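Local coordinates for protein NANS (YJHS), A 9-O-acetyl N-acetylneuraminic acid esterase (Escherichia coli O157:H7 EDL933, PDB 3PT5) that hydrolyses, as a sialic acid-specific SGNH esterase, the 9-O-acetyl group of 9-O-acetyl-N-acetylneuraminic acid, at residues T143-E146 with R147-A150; A154-G158 with T159-L163; T197-Y200 with A201-P204; H203-H206 with F207-V211. All blocks are in the same frame, centred on the assembly; numbering follows the deposited sequence.

Interaction 1: T143-E146 with R147-A150; sequences TYSE and RHGA
Ser145 meets both His148 and Gly149 across a tight turn. Every hydrogen bond between the two segments uses Ser145. The carbonyl Ser145 O accepts two N-H groups. Gly149 N is 2.7 Å from Ser145 O and lies 24° out of the carbonyl plane. His148 N is 3.3 Å from Ser145 O and stands well above that plane, on the same face. The His148 N-H has a second acceptor, since His148 N is 3.0 Å from Ser145 OG. Both of these His148 N-H bonds are well bent. Back across the pair, Ser145 N donates to Gly149 O at 3.1 Å. These bonds define a short beta hairpin, strand 144-145 against strand 149-150, with a classic beta bulge. His148 and Gly149 are the two bulge residues and both face Ser145. Gly149 takes a positive phi in this bulge, which a glycine does readily. One pair further along, Tyr144 and Ala150 form a non-hydrogen-bonded antiparallel pair. Ala150 N bonds instead to Asp166 of helix 162-176. The Tyr144 ring leans obliquely over the opposite strand, with Tyr144 CE1 3.4 Å from Gly149 CA. Its CG is anti to the backbone N (chi1 -175°), which swings the ring beside its own carbonyl carbon. The Tyr144 hydroxyl is hydrogen-bonded to Ser169 OG on helix 162-176.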
ATOM      1  N   THR A 143     -10.687 -10.056 -14.068  1.00 20.35           N
ATOM      2  CA  THR A 143     -10.450  -9.579 -15.430  1.00 20.82           C
ATOM      3  C   THR A 143      -9.770  -8.220 -15.367  1.00 21.19           C
ATOM      4  O   THR A 143      -9.708  -7.598 -14.300  1.00 20.55           O
ATOM      5  CB  THR A 143     -11.776  -9.480 -16.244  1.00 20.34           C
ATOM      6  OG1 THR A 143     -12.729  -8.670 -15.535  1.00 21.57           O
ATOM      7  CG2 THR A 143     -12.370 -10.863 -16.436  1.00 21.19           C
ATOM      8  N   TYR A 144      -9.242  -7.774 -16.507  1.00 22.00           N
ATOM      9  CA  TYR A 144      -8.664  -6.442 -16.606  1.00 22.77           C
ATOM     10  C   TYR A 144      -9.433  -5.641 -17.648  1.00 23.52           C
ATOM     11  O   TYR A 144      -9.639  -6.128 -18.749  1.00 24.44           O
ATOM     12  CB  TYR A 144      -7.175  -6.497 -16.972  1.00 22.16           C
ATOM     13  CG  TYR A 144      -6.552  -5.113 -16.965  1.00 23.65           C
ATOM     14  CD1 TYR A 144      -6.257  -4.473 -15.757  1.00 24.34           C
ATOM     15  CD2 TYR A 144      -6.278  -4.443 -18.151  1.00 25.04           C
ATOM     16  CE1 TYR A 144      -5.718  -3.191 -15.736  1.00 24.96           C
ATOM     17  CE2 TYR A 144      -5.726  -3.158 -18.139  1.00 24.70           C
ATOM     18  CZ  TYR A 144      -5.451  -2.545 -16.928  1.00 26.46           C
ATOM     19  OH  TYR A 144      -4.903  -1.282 -16.906  1.00 28.82           O
ATOM     20  N   SER A 145      -9.837  -4.420 -17.285  1.00 23.71           N
ATOM     21  CA  SER A 145     -10.548  -3.484 -18.173  1.00 24.18           C
ATOM     22  C   SER A 145      -9.619  -2.320 -18.494  1.00 24.44           C
ATOM     23  O   SER A 145      -9.034  -1.734 -17.588  1.00 24.59           O
ATOM     24  CB  SER A 145     -11.819  -2.975 -17.474  1.00 23.74           C
ATOM     25  OG  SER A 145     -12.161  -1.638 -17.851  1.00 26.60           O
ATOM     26  N   GLU A 146      -9.467  -1.996 -19.778  1.00 24.48           N
ATOM     27  CA  GLU A 146      -8.576  -0.904 -20.194  1.00 24.35           C
ATOM     28  C   GLU A 146      -8.968   0.432 -19.592  1.00 23.44           C
ATOM     29  O   GLU A 146      -8.108   1.237 -19.207  1.00 23.30           O
ATOM     30  CB  GLU A 146      -8.544  -0.794 -21.719  1.00 25.48           C
ATOM     31  CG  GLU A 146      -7.987  -2.030 -22.412  1.00 28.07           C
ATOM     32  CD  GLU A 146      -6.574  -2.372 -21.982  1.00 32.87           C
ATOM     33  OE1 GLU A 146      -5.722  -1.446 -21.914  1.00 34.81           O
ATOM     34  OE2 GLU A 146      -6.316  -3.573 -21.706  1.00 35.35           O
ATOM     35  N   ARG A 147     -10.273   0.662 -19.525  1.00 22.55           N
ATOM     36  CA  ARG A 147     -10.797   1.924 -19.113  1.00 21.32           C
ATOM     37  C   ARG A 147     -10.854   2.036 -17.590  1.00 20.20           C
ATOM     38  O   ARG A 147     -10.881   3.151 -17.060  1.00 19.35           O
ATOM     39  CB  ARG A 147     -12.188   2.124 -19.716  1.00 22.01           C
ATOM     40  CG  ARG A 147     -12.669   3.560 -19.680  1.00 23.99           C
ATOM     41  CD  ARG A 147     -13.988   3.775 -20.432  1.00 26.01           C
ATOM     42  NE  ARG A 147     -13.838   3.713 -21.883  1.00 25.04           N
ATOM     43  CZ  ARG A 147     -13.362   4.702 -22.645  1.00 26.57           C
ATOM     44  NH1 ARG A 147     -12.952   5.843 -22.102  1.00 25.28           N
ATOM     45  NH2 ARG A 147     -13.282   4.543 -23.963  1.00 27.33           N
ATOM     46  N   HIS A 148     -10.889   0.899 -16.889  1.00 19.00           N
ATOM     47  CA  HIS A 148     -11.156   0.924 -15.441  1.00 18.08           C
ATOM     48  C   HIS A 148     -10.240   0.066 -14.541  1.00 18.04           C
ATOM     49  O   HIS A 148     -10.410   0.075 -13.320  1.00 18.35           O
ATOM     50  CB  HIS A 148     -12.616   0.547 -15.148  1.00 19.08           C
ATOM     51  CG  HIS A 148     -13.613   1.458 -15.783  1.00 19.46           C
ATOM     52  ND1 HIS A 148     -13.912   2.701 -15.272  1.00 19.19           N
ATOM     53  CD2 HIS A 148     -14.386   1.307 -16.885  1.00 21.67           C
ATOM     54  CE1 HIS A 148     -14.824   3.281 -16.033  1.00 22.16           C
ATOM     55  NE2 HIS A 148     -15.124   2.457 -17.023  1.00 21.64           N
ATOM     56  N   GLY A 149      -9.309  -0.673 -15.132  1.00 17.07           N
ATOM     57  CA  GLY A 149      -8.318  -1.427 -14.348  1.00 17.00           C
ATOM     58  C   GLY A 149      -8.816  -2.770 -13.898  1.00 17.55           C
ATOM     59  O   GLY A 149      -9.833  -3.256 -14.412  1.00 18.13           O
ATOM     60  N   ALA A 150      -8.107  -3.385 -12.944  1.00 16.49           N
ATOM     61  CA  ALA A 150      -8.459  -4.740 -12.468  1.00 16.57           C
ATOM     62  C   ALA A 150      -9.868  -4.799 -11.871  1.00 16.81           C
ATOM     63  O   ALA A 150     -10.289  -3.861 -11.200  1.00 16.34           O
ATOM     64  CB  ALA A 150      -7.431  -5.228 -11.452  1.00 16.00           C
TER

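Interaction 2: A154-G158 with T159-L163; sequences ACRWG and TDTPL
Leu163 packs its side chain over one face of the Trp157 indole, where the chain turns into helix 162-176. The turn is a type II beta turn from Gly158 to Thr161, and Thr161 is the N-cap of the helix. The side chains of Leu163 and Trp157 cross at about a right angle. Leu163 CB sits 3.8 Å from the centroid of the six-membered ring, 13° off its normal, which makes a CH-pi contact. Leu163 CD1 reaches the five-membered side of the indole and is 3.7 Å from Trp157 CE2. The CG of Leu163 is anti to the carbonyl carbon (chi1 -73°), and both methyls then also touch the carbonyl oxygen of Ala154. Ala154 CB meets Leu163 CG and Pro162 CB. Trp157 NE1 is bonded to Ser134 OG, which helps to fix the indole. The Trp157 ring also meets Trp188 edge-to-face. Thr161 points its side chain back at the loop. Thr161 OG1 is 2.8 Å from Arg156 O and 3.2 Å from Gly158 O. Its one proton can go to either oxygen, and which is not settled. As the cap, OG1 accepts from Tyr164 N. The turn is closed by Thr161 N, which donates to Gly158 O almost straight. A water bridges the loop to the helix start: it donates to Arg156 O at 2.8 Å and accepts from Leu163 N at 3.1 Å.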
ATOM      1  N   ALA A 154     -10.294  -9.513  -8.904  1.00 20.72           N
ATOM      2  CA  ALA A 154      -8.941  -9.918  -9.275  1.00 19.62           C
ATOM      3  C   ALA A 154      -8.128 -10.106  -7.980  1.00 19.34           C
ATOM      4  O   ALA A 154      -7.847  -9.139  -7.276  1.00 19.67           O
ATOM      5  CB  ALA A 154      -8.302  -8.871 -10.189  1.00 19.19           C
ATOM      6  N   CYS A 155      -7.772 -11.352  -7.673  1.00 18.36           N
ATOM      7  CA  CYS A 155      -7.131 -11.689  -6.394  1.00 18.17           C
ATOM      8  C   CYS A 155      -5.898 -12.524  -6.588  1.00 16.89           C
ATOM      9  O   CYS A 155      -5.331 -13.012  -5.640  1.00 16.71           O
ATOM     10  CB  CYS A 155      -8.095 -12.492  -5.518  1.00 18.47           C
ATOM     11  SG  CYS A 155      -9.583 -11.627  -5.048  1.00 24.98           S
ATOM     12  N   ARG A 156      -5.483 -12.710  -7.835  1.00 16.47           N
ATOM     13  CA  ARG A 156      -4.323 -13.533  -8.128  1.00 14.68           C
ATOM     14  C   ARG A 156      -3.158 -12.691  -8.642  1.00 13.93           C
ATOM     15  O   ARG A 156      -3.264 -12.058  -9.683  1.00 15.03           O
ATOM     16  CB  ARG A 156      -4.688 -14.651  -9.126  1.00 15.07           C
ATOM     17  CG  ARG A 156      -3.537 -15.611  -9.421  1.00 15.45           C
ATOM     18  CD  ARG A 156      -3.319 -16.543  -8.256  1.00 12.63           C
ATOM     19  NE  ARG A 156      -4.421 -17.489  -8.119  1.00 15.03           N
ATOM     20  CZ  ARG A 156      -4.274 -18.807  -8.155  1.00 16.40           C
ATOM     21  NH1 ARG A 156      -3.061 -19.347  -8.245  1.00 15.06           N
ATOM     22  NH2 ARG A 156      -5.350 -19.586  -8.031  1.00 16.35           N
ATOM     23  N   TRP A 157      -2.046 -12.682  -7.907  1.00 13.36           N
ATOM     24  CA  TRP A 157      -0.815 -12.086  -8.403  1.00 14.27           C
ATOM     25  C   TRP A 157      -0.090 -13.122  -9.256  1.00 14.82           C
ATOM     26  O   TRP A 157      -0.316 -14.326  -9.115  1.00 15.07           O
ATOM     27  CB  TRP A 157       0.089 -11.636  -7.240  1.00 13.84           C
ATOM     28  CG  TRP A 157      -0.427 -10.417  -6.525  1.00 12.20           C
ATOM     29  CD1 TRP A 157      -1.034 -10.379  -5.290  1.00 13.38           C
ATOM     30  CD2 TRP A 157      -0.392  -9.069  -6.990  1.00 10.45           C
ATOM     31  NE1 TRP A 157      -1.386  -9.096  -4.972  1.00 11.67           N
ATOM     32  CE2 TRP A 157      -1.012  -8.267  -6.003  1.00 10.79           C
ATOM     33  CE3 TRP A 157       0.115  -8.454  -8.137  1.00 10.43           C
ATOM     34  CZ2 TRP A 157      -1.146  -6.864  -6.136  1.00 10.51           C
ATOM     35  CZ3 TRP A 157      -0.024  -7.067  -8.273  1.00  8.75           C
ATOM     36  CH2 TRP A 157      -0.650  -6.290  -7.269  1.00  9.30           C
ATOM     37  N   GLY A 158       0.772 -12.646 -10.152  1.00 16.29           N
ATOM     38  CA  GLY A 158       1.573 -13.518 -11.014  1.00 18.28           C
ATOM     39  C   GLY A 158       1.739 -12.832 -12.355  1.00 20.24           C
ATOM     40  O   GLY A 158       0.942 -11.987 -12.720  1.00 20.26           O
ATOM     41  N   THR A 159       2.774 -13.175 -13.102  1.00 22.03           N
ATOM     42  CA  THR A 159       2.977 -12.488 -14.366  1.00 23.24           C
ATOM     43  C   THR A 159       1.735 -12.675 -15.250  1.00 23.67           C
ATOM     44  O   THR A 159       1.178 -13.776 -15.321  1.00 24.11           O
ATOM     45  CB  THR A 159       4.265 -12.960 -15.050  1.00 24.09           C
ATOM     46  OG1 THR A 159       5.323 -12.997 -14.071  1.00 22.94           O
ATOM     47  CG2 THR A 159       4.639 -11.980 -16.165  1.00 25.99           C
ATOM     48  N   ASP A 160       1.297 -11.563 -15.837  1.00 23.74           N
ATOM     49  CA  ASP A 160       0.117 -11.431 -16.723  1.00 23.43           C
ATOM     50  C   ASP A 160      -1.312 -11.622 -16.180  1.00 21.89           C
ATOM     51  O   ASP A 160      -2.287 -11.581 -16.948  1.00 21.54           O
ATOM     52  CB  ASP A 160       0.328 -12.165 -18.051  1.00 25.12           C
ATOM     53  CG  ASP A 160       1.504 -11.585 -18.846  1.00 27.00           C
ATOM     54  OD1 ASP A 160       1.684 -10.332 -18.877  1.00 30.49           O
ATOM     55  OD2 ASP A 160       2.249 -12.391 -19.426  1.00 32.49           O
ATOM     56  N   THR A 161      -1.452 -11.766 -14.866  1.00 19.96           N
ATOM     57  CA  THR A 161      -2.779 -11.670 -14.251  1.00 17.97           C
ATOM     58  C   THR A 161      -3.315 -10.231 -14.311  1.00 17.32           C
ATOM     59  O   THR A 161      -2.521  -9.282 -14.479  1.00 17.27           O
ATOM     60  CB  THR A 161      -2.737 -12.083 -12.770  1.00 16.89           C
ATOM     61  OG1 THR A 161      -2.009 -11.091 -12.038  1.00 17.83           O
ATOM     62  CG2 THR A 161      -2.068 -13.415 -12.594  1.00 17.07           C
ATOM     63  N   PRO A 162      -4.643 -10.047 -14.161  1.00 16.83           N
ATOM     64  CA  PRO A 162      -5.203  -8.704 -14.057  1.00 16.29           C
ATOM     65  C   PRO A 162      -4.526  -7.806 -13.037  1.00 15.32           C
ATOM     66  O   PRO A 162      -4.332  -6.627 -13.322  1.00 15.01           O
ATOM     67  CB  PRO A 162      -6.655  -8.958 -13.672  1.00 17.17           C
ATOM     68  CG  PRO A 162      -6.957 -10.216 -14.451  1.00 17.18           C
ATOM     69  CD  PRO A 162      -5.705 -11.041 -14.451  1.00 17.15           C
ATOM     70  N   LEU A 163      -4.175  -8.337 -11.870  1.00 14.99           N
ATOM     71  CA  LEU A 163      -3.478  -7.525 -10.871  1.00 14.37           C
ATOM     72  C   LEU A 163      -2.112  -7.077 -11.356  1.00 14.71           C
ATOM     73  O   LEU A 163      -1.725  -5.933 -11.125  1.00 15.17           O
ATOM     74  CB  LEU A 163      -3.364  -8.244  -9.529  1.00 13.72           C
ATOM     75  CG  LEU A 163      -4.640  -8.379  -8.690  1.00 12.04           C
ATOM     76  CD1 LEU A 163      -4.306  -9.110  -7.407  1.00 11.32           C
ATOM     77  CD2 LEU A 163      -5.276  -7.010  -8.376  1.00 12.19           C
TER
HETATM   78  O   HOH W   1      -5.554 -10.917 -10.819  1.00 17.31           O

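Interaction 3: T197-Y200 with A201-P204; sequences TSDY and ASHP
Asp199 O takes the N-H of Ser202 and Tyr200 O that of His203, so the chain winds tightly from the type I turn at 197-200 into helix 203-218. The two bonds, Ser202 N to Asp199 O and His203 N to Tyr200 O, are both 3.1 Å. The Ser202 hydroxyl is within reach of two oxygens of Asp199. Ser202 OG is 2.6 Å from Asp199 OD2 and 2.7 Å from Asp199 O. Which of the two its single proton goes to is not settled. With Asp199 CG anti to the backbone N (chi1 -163°), the carboxylate reaches Ser202 OG. Tyr200 turns its ring over the next residue. Ala201 CB lies over one face, 4.1 Å from the Tyr200 ring centroid, in a CH-pi contact. A water ties the turn to this residue, donating to Ser198 O and accepting from Ala201 N at 3.1 Å. This region leads from the loop after strand 182-189 into the helix. Tyr200 rests on helix 247-253, at Ala249, Ala252 and Ile253. His203 touches Ile253 as well, while its NE2 is bonded to Gln190 OE1, just beyond the end of strand 182-189.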
ATOM      1  N   THR A 197      -1.043 -21.645   2.332  1.00 14.27           N
ATOM      2  CA  THR A 197      -1.351 -22.666   1.318  1.00 15.08           C
ATOM      3  C   THR A 197      -0.311 -23.785   1.346  1.00 16.83           C
ATOM      4  O   THR A 197       0.817 -23.601   1.828  1.00 16.68           O
ATOM      5  CB  THR A 197      -1.506 -22.108  -0.139  1.00 15.39           C
ATOM      6  OG1 THR A 197      -0.215 -21.829  -0.684  1.00 17.34           O
ATOM      7  CG2 THR A 197      -2.352 -20.846  -0.189  1.00 14.37           C
ATOM      8  N   SER A 198      -0.698 -24.946   0.834  1.00 18.09           N
ATOM      9  CA  SER A 198       0.227 -26.085   0.796  1.00 19.93           C
ATOM     10  C   SER A 198       1.333 -25.799  -0.230  1.00 20.71           C
ATOM     11  O   SER A 198       2.417 -26.396  -0.174  1.00 21.60           O
ATOM     12  CB  SER A 198      -0.515 -27.388   0.466  1.00 19.74           C
ATOM     13  OG  SER A 198      -1.017 -27.355  -0.852  1.00 23.66           O
ATOM     14  N   ASP A 199       1.066 -24.867  -1.134  1.00 20.71           N
ATOM     15  CA  ASP A 199       2.038 -24.468  -2.161  1.00 20.65           C
ATOM     16  C   ASP A 199       2.868 -23.207  -1.818  1.00 19.93           C
ATOM     17  O   ASP A 199       3.371 -22.526  -2.715  1.00 19.43           O
ATOM     18  CB  ASP A 199       1.313 -24.303  -3.492  1.00 21.31           C
ATOM     19  CG  ASP A 199       2.258 -24.306  -4.673  1.00 23.65           C
ATOM     20  OD1 ASP A 199       3.260 -25.064  -4.653  1.00 26.16           O
ATOM     21  OD2 ASP A 199       2.002 -23.523  -5.610  1.00 28.30           O
ATOM     22  N   TYR A 200       3.026 -22.904  -0.532  1.00 18.63           N
ATOM     23  CA  TYR A 200       3.739 -21.685  -0.109  1.00 18.64           C
ATOM     24  C   TYR A 200       5.149 -21.587  -0.671  1.00 18.18           C
ATOM     25  O   TYR A 200       5.666 -20.489  -0.866  1.00 16.93           O
ATOM     26  CB  TYR A 200       3.823 -21.631   1.424  1.00 19.45           C
ATOM     27  CG  TYR A 200       4.815 -22.620   1.998  1.00 20.98           C
ATOM     28  CD1 TYR A 200       6.125 -22.239   2.271  1.00 21.74           C
ATOM     29  CD2 TYR A 200       4.444 -23.951   2.223  1.00 23.68           C
ATOM     30  CE1 TYR A 200       7.044 -23.142   2.774  1.00 24.69           C
ATOM     31  CE2 TYR A 200       5.352 -24.858   2.721  1.00 26.68           C
ATOM     32  CZ  TYR A 200       6.649 -24.445   3.000  1.00 26.81           C
ATOM     33  OH  TYR A 200       7.542 -25.360   3.491  1.00 29.03           O
ATOM     34  N   ALA A 201       5.777 -22.741  -0.916  1.00 17.73           N
ATOM     35  CA  ALA A 201       7.174 -22.763  -1.312  1.00 17.37           C
ATOM     36  C   ALA A 201       7.384 -22.313  -2.754  1.00 16.81           C
ATOM     37  O   ALA A 201       8.510 -21.962  -3.140  1.00 18.05           O
ATOM     38  CB  ALA A 201       7.772 -24.135  -1.059  1.00 18.00           C
ATOM     39  N   SER A 202       6.310 -22.280  -3.548  1.00 16.45           N
ATOM     40  CA  SER A 202       6.398 -21.722  -4.894  1.00 16.36           C
ATOM     41  C   SER A 202       6.411 -20.177  -4.913  1.00 15.75           C
ATOM     42  O   SER A 202       6.730 -19.583  -5.923  1.00 16.32           O
ATOM     43  CB  SER A 202       5.258 -22.233  -5.770  1.00 17.56           C
ATOM     44  OG  SER A 202       4.017 -21.845  -5.230  1.00 20.78           O
ATOM     45  N   HIS A 203       6.059 -19.536  -3.806  1.00 15.58           N
ATOM     46  CA  HIS A 203       5.937 -18.070  -3.807  1.00 14.24           C
ATOM     47  C   HIS A 203       7.251 -17.382  -4.208  1.00 13.87           C
ATOM     48  O   HIS A 203       7.230 -16.495  -5.069  1.00 14.35           O
ATOM     49  CB  HIS A 203       5.422 -17.563  -2.445  1.00 13.15           C
ATOM     50  CG  HIS A 203       5.365 -16.072  -2.329  1.00 12.46           C
ATOM     51  ND1 HIS A 203       6.495 -15.281  -2.282  1.00 12.10           N
ATOM     52  CD2 HIS A 203       4.308 -15.229  -2.199  1.00 10.19           C
ATOM     53  CE1 HIS A 203       6.135 -14.011  -2.159  1.00 11.18           C
ATOM     54  NE2 HIS A 203       4.813 -13.954  -2.128  1.00 14.04           N
ATOM     55  N   PRO A 204       8.397 -17.805  -3.641  1.00 14.04           N
ATOM     56  CA  PRO A 204       9.612 -17.042  -4.060  1.00 14.77           C
ATOM     57  C   PRO A 204       9.845 -16.950  -5.571  1.00 15.59           C
ATOM     58  O   PRO A 204      10.135 -15.856  -6.092  1.00 15.24           O
ATOM     59  CB  PRO A 204      10.745 -17.773  -3.332  1.00 14.83           C
ATOM     60  CG  PRO A 204      10.089 -18.263  -2.057  1.00 15.02           C
ATOM     61  CD  PRO A 204       8.698 -18.708  -2.504  1.00 13.86           C
TER
HETATM   62  O   HOH W   2       4.907 -25.692  -0.748  1.00 20.30           O

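Interaction 4: H203-H206 with F207-V211; sequences HPQH and FNHMV
Phe207 and His203 both hold CG anti to the backbone N, at chi1 174° and 176°, and this sends the two rings to the same flank of the helix. The side chains cross at a slant, His203 CE1 lying 3.7 Å from Phe207 CB. Asn208 and His209 are turned the other way, with CG anti to the carbonyl carbon, and fold back along the preceding turn. The His209 ring therefore lies over Gln205 O, which sits 2.9 Å above one face and offset toward its rim. The Gln205 amide plane stands at 81° to that ring. These residues form the first turns of helix 203-218, held by i to i+4 bonds. Phe207 N to His203 O is the shortest at 2.8 Å and almost straight. Asn208 N to Pro204 O, His209 N to Gln205 O and Met210 N to His206 O follow in step. One face of the Phe207 ring receives Val211 CG2, while Tyr257 and Trp188 meet the ring from outside the helix. Phe207 also touches Cys235 of strand 233-236, and Met210 and Val211 touch Trp233 there. Asn208 OD1 accepts from the side-chain amides of Asn260 and Asn256. Gln205 and His209 lie on the exposed side.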
ATOM      1  N   HIS A 203       6.059 -19.536  -3.806  1.00 15.58           N
ATOM      2  CA  HIS A 203       5.937 -18.070  -3.807  1.00 14.24           C
ATOM      3  C   HIS A 203       7.251 -17.382  -4.208  1.00 13.87           C
ATOM      4  O   HIS A 203       7.230 -16.495  -5.069  1.00 14.35           O
ATOM      5  CB  HIS A 203       5.422 -17.563  -2.445  1.00 13.15           C
ATOM      6  CG  HIS A 203       5.365 -16.072  -2.329  1.00 12.46           C
ATOM      7  ND1 HIS A 203       6.495 -15.281  -2.282  1.00 12.10           N
ATOM      8  CD2 HIS A 203       4.308 -15.229  -2.199  1.00 10.19           C
ATOM      9  CE1 HIS A 203       6.135 -14.011  -2.159  1.00 11.18           C
ATOM     10  NE2 HIS A 203       4.813 -13.954  -2.128  1.00 14.04           N
ATOM     11  N   PRO A 204       8.397 -17.805  -3.641  1.00 14.04           N
ATOM     12  CA  PRO A 204       9.612 -17.042  -4.060  1.00 14.77           C
ATOM     13  C   PRO A 204       9.845 -16.950  -5.571  1.00 15.59           C
ATOM     14  O   PRO A 204      10.135 -15.856  -6.092  1.00 15.24           O
ATOM     15  CB  PRO A 204      10.745 -17.773  -3.332  1.00 14.83           C
ATOM     16  CG  PRO A 204      10.089 -18.263  -2.057  1.00 15.02           C
ATOM     17  CD  PRO A 204       8.698 -18.708  -2.504  1.00 13.86           C
ATOM     18  N   GLN A 205       9.691 -18.063  -6.285  1.00 16.17           N
ATOM     19  CA  GLN A 205       9.856 -17.994  -7.728  1.00 17.43           C
ATOM     20  C   GLN A 205       8.756 -17.208  -8.430  1.00 16.67           C
ATOM     21  O   GLN A 205       9.041 -16.487  -9.374  1.00 17.41           O
ATOM     22  CB  GLN A 205      10.088 -19.365  -8.361  1.00 18.50           C
ATOM     23  CG  GLN A 205      11.525 -19.907  -8.143  1.00 24.00           C
ATOM     24  CD  GLN A 205      12.632 -18.819  -8.177  1.00 28.99           C
ATOM     25  OE1 GLN A 205      12.909 -18.196  -9.217  1.00 33.10           O
ATOM     26  NE2 GLN A 205      13.281 -18.612  -7.029  1.00 31.18           N
ATOM     27  N   HIS A 206       7.509 -17.317  -7.959  1.00 15.54           N
ATOM     28  CA  HIS A 206       6.416 -16.527  -8.542  1.00 15.88           C
ATOM     29  C   HIS A 206       6.670 -15.044  -8.385  1.00 15.44           C
ATOM     30  O   HIS A 206       6.504 -14.273  -9.338  1.00 15.74           O
ATOM     31  CB  HIS A 206       5.047 -16.864  -7.929  1.00 16.82           C
ATOM     32  CG  HIS A 206       4.480 -18.171  -8.387  1.00 19.21           C
ATOM     33  ND1 HIS A 206       3.791 -19.020  -7.547  1.00 24.28           N
ATOM     34  CD2 HIS A 206       4.515 -18.783  -9.593  1.00 23.13           C
ATOM     35  CE1 HIS A 206       3.421 -20.097  -8.216  1.00 20.02           C
ATOM     36  NE2 HIS A 206       3.851 -19.980  -9.460  1.00 24.51           N
ATOM     37  N   PHE A 207       7.061 -14.647  -7.173  1.00 13.25           N
ATOM     38  CA  PHE A 207       7.403 -13.253  -6.887  1.00 13.54           C
ATOM     39  C   PHE A 207       8.582 -12.779  -7.748  1.00 14.08           C
ATOM     40  O   PHE A 207       8.492 -11.729  -8.399  1.00 14.60           O
ATOM     41  CB  PHE A 207       7.728 -13.078  -5.398  1.00 13.64           C
ATOM     42  CG  PHE A 207       8.237 -11.702  -5.053  1.00 11.00           C
ATOM     43  CD1 PHE A 207       7.356 -10.616  -4.976  1.00 11.79           C
ATOM     44  CD2 PHE A 207       9.594 -11.475  -4.856  1.00  9.09           C
ATOM     45  CE1 PHE A 207       7.834  -9.348  -4.671  1.00 11.22           C
ATOM     46  CE2 PHE A 207      10.091 -10.168  -4.562  1.00 12.20           C
ATOM     47  CZ  PHE A 207       9.211  -9.127  -4.463  1.00 10.63           C
ATOM     48  N   ASN A 208       9.663 -13.560  -7.768  1.00 13.87           N
ATOM     49  CA  ASN A 208      10.841 -13.167  -8.547  1.00 14.21           C
ATOM     50  C   ASN A 208      10.499 -13.006 -10.006  1.00 14.91           C
ATOM     51  O   ASN A 208      10.933 -12.055 -10.632  1.00 15.53           O
ATOM     52  CB  ASN A 208      11.974 -14.166  -8.399  1.00 13.83           C
ATOM     53  CG  ASN A 208      12.673 -14.068  -7.061  1.00 16.14           C
ATOM     54  OD1 ASN A 208      12.136 -13.531  -6.082  1.00 16.34           O
ATOM     55  ND2 ASN A 208      13.897 -14.562  -7.014  1.00 19.28           N
ATOM     56  N   HIS A 209       9.695 -13.919 -10.550  1.00 14.24           N
ATOM     57  CA  HIS A 209       9.323 -13.827 -11.953  1.00 15.88           C
ATOM     58  C   HIS A 209       8.508 -12.577 -12.258  1.00 15.18           C
ATOM     59  O   HIS A 209       8.659 -11.942 -13.311  1.00 15.67           O
ATOM     60  CB  HIS A 209       8.587 -15.100 -12.383  1.00 15.69           C
ATOM     61  CG  HIS A 209       9.484 -16.298 -12.475  1.00 21.04           C
ATOM     62  ND1 HIS A 209       9.026 -17.590 -12.310  1.00 26.15           N
ATOM     63  CD2 HIS A 209      10.812 -16.400 -12.728  1.00 24.85           C
ATOM     64  CE1 HIS A 209      10.035 -18.435 -12.446  1.00 27.12           C
ATOM     65  NE2 HIS A 209      11.128 -17.741 -12.707  1.00 26.04           N
ATOM     66  N   MET A 210       7.650 -12.194 -11.317  1.00 14.81           N
ATOM     67  CA  MET A 210       6.842 -10.989 -11.491  1.00 14.82           C
ATOM     68  C   MET A 210       7.671  -9.712 -11.421  1.00 14.71           C
ATOM     69  O   MET A 210       7.440  -8.751 -12.160  1.00 15.26           O
ATOM     70  CB  MET A 210       5.713 -10.953 -10.467  1.00 14.79           C
ATOM     71  CG  MET A 210       4.623 -10.044 -10.905  1.00 14.45           C
ATOM     72  SD  MET A 210       3.254  -9.837  -9.740  1.00 17.24           S
ATOM     73  CE  MET A 210       4.029  -8.830  -8.479  1.00 12.36           C
ATOM     74  N   VAL A 211       8.626  -9.687 -10.504  1.00 14.78           N
ATOM     75  CA  VAL A 211       9.541  -8.550 -10.429  1.00 14.15           C
ATOM     76  C   VAL A 211      10.364  -8.438 -11.722  1.00 14.30           C
ATOM     77  O   VAL A 211      10.505  -7.357 -12.255  1.00 14.26           O
ATOM     78  CB  VAL A 211      10.475  -8.649  -9.235  1.00 13.69           C
ATOM     79  CG1 VAL A 211      11.461  -7.522  -9.266  1.00 13.13           C
ATOM     80  CG2 VAL A 211       9.687  -8.615  -7.929  1.00 14.29           C
TER

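Interactions 1, 2 and 3 follow in order along the chain, and interaction 4 begins where interaction 3 ends. All lie in the sialic acid-specific acetylesterase part of this SGNH hydrolase. Interaction 1 is the hairpin 144-150, and interaction 2 the loop leading from it into helix 162-176. Their centres are about 12 Å apart, and Thr143 O meets Pro162 CB at 3.4 Å. Interactions 3 and 4 share His203 and Pro204 at the start of helix 203-218. Thr159 and Trp157 of interaction 2 pack on Met210 of interaction 4, also about 12 Å between centres. The loop before helix 162-176 thus joins the hairpin to helix 203-218. Interactions 1 and 3 lie farthest apart, about 28 Å between centres. Strand 182-189 of the central mixed sheet comes between the two helices in sequence.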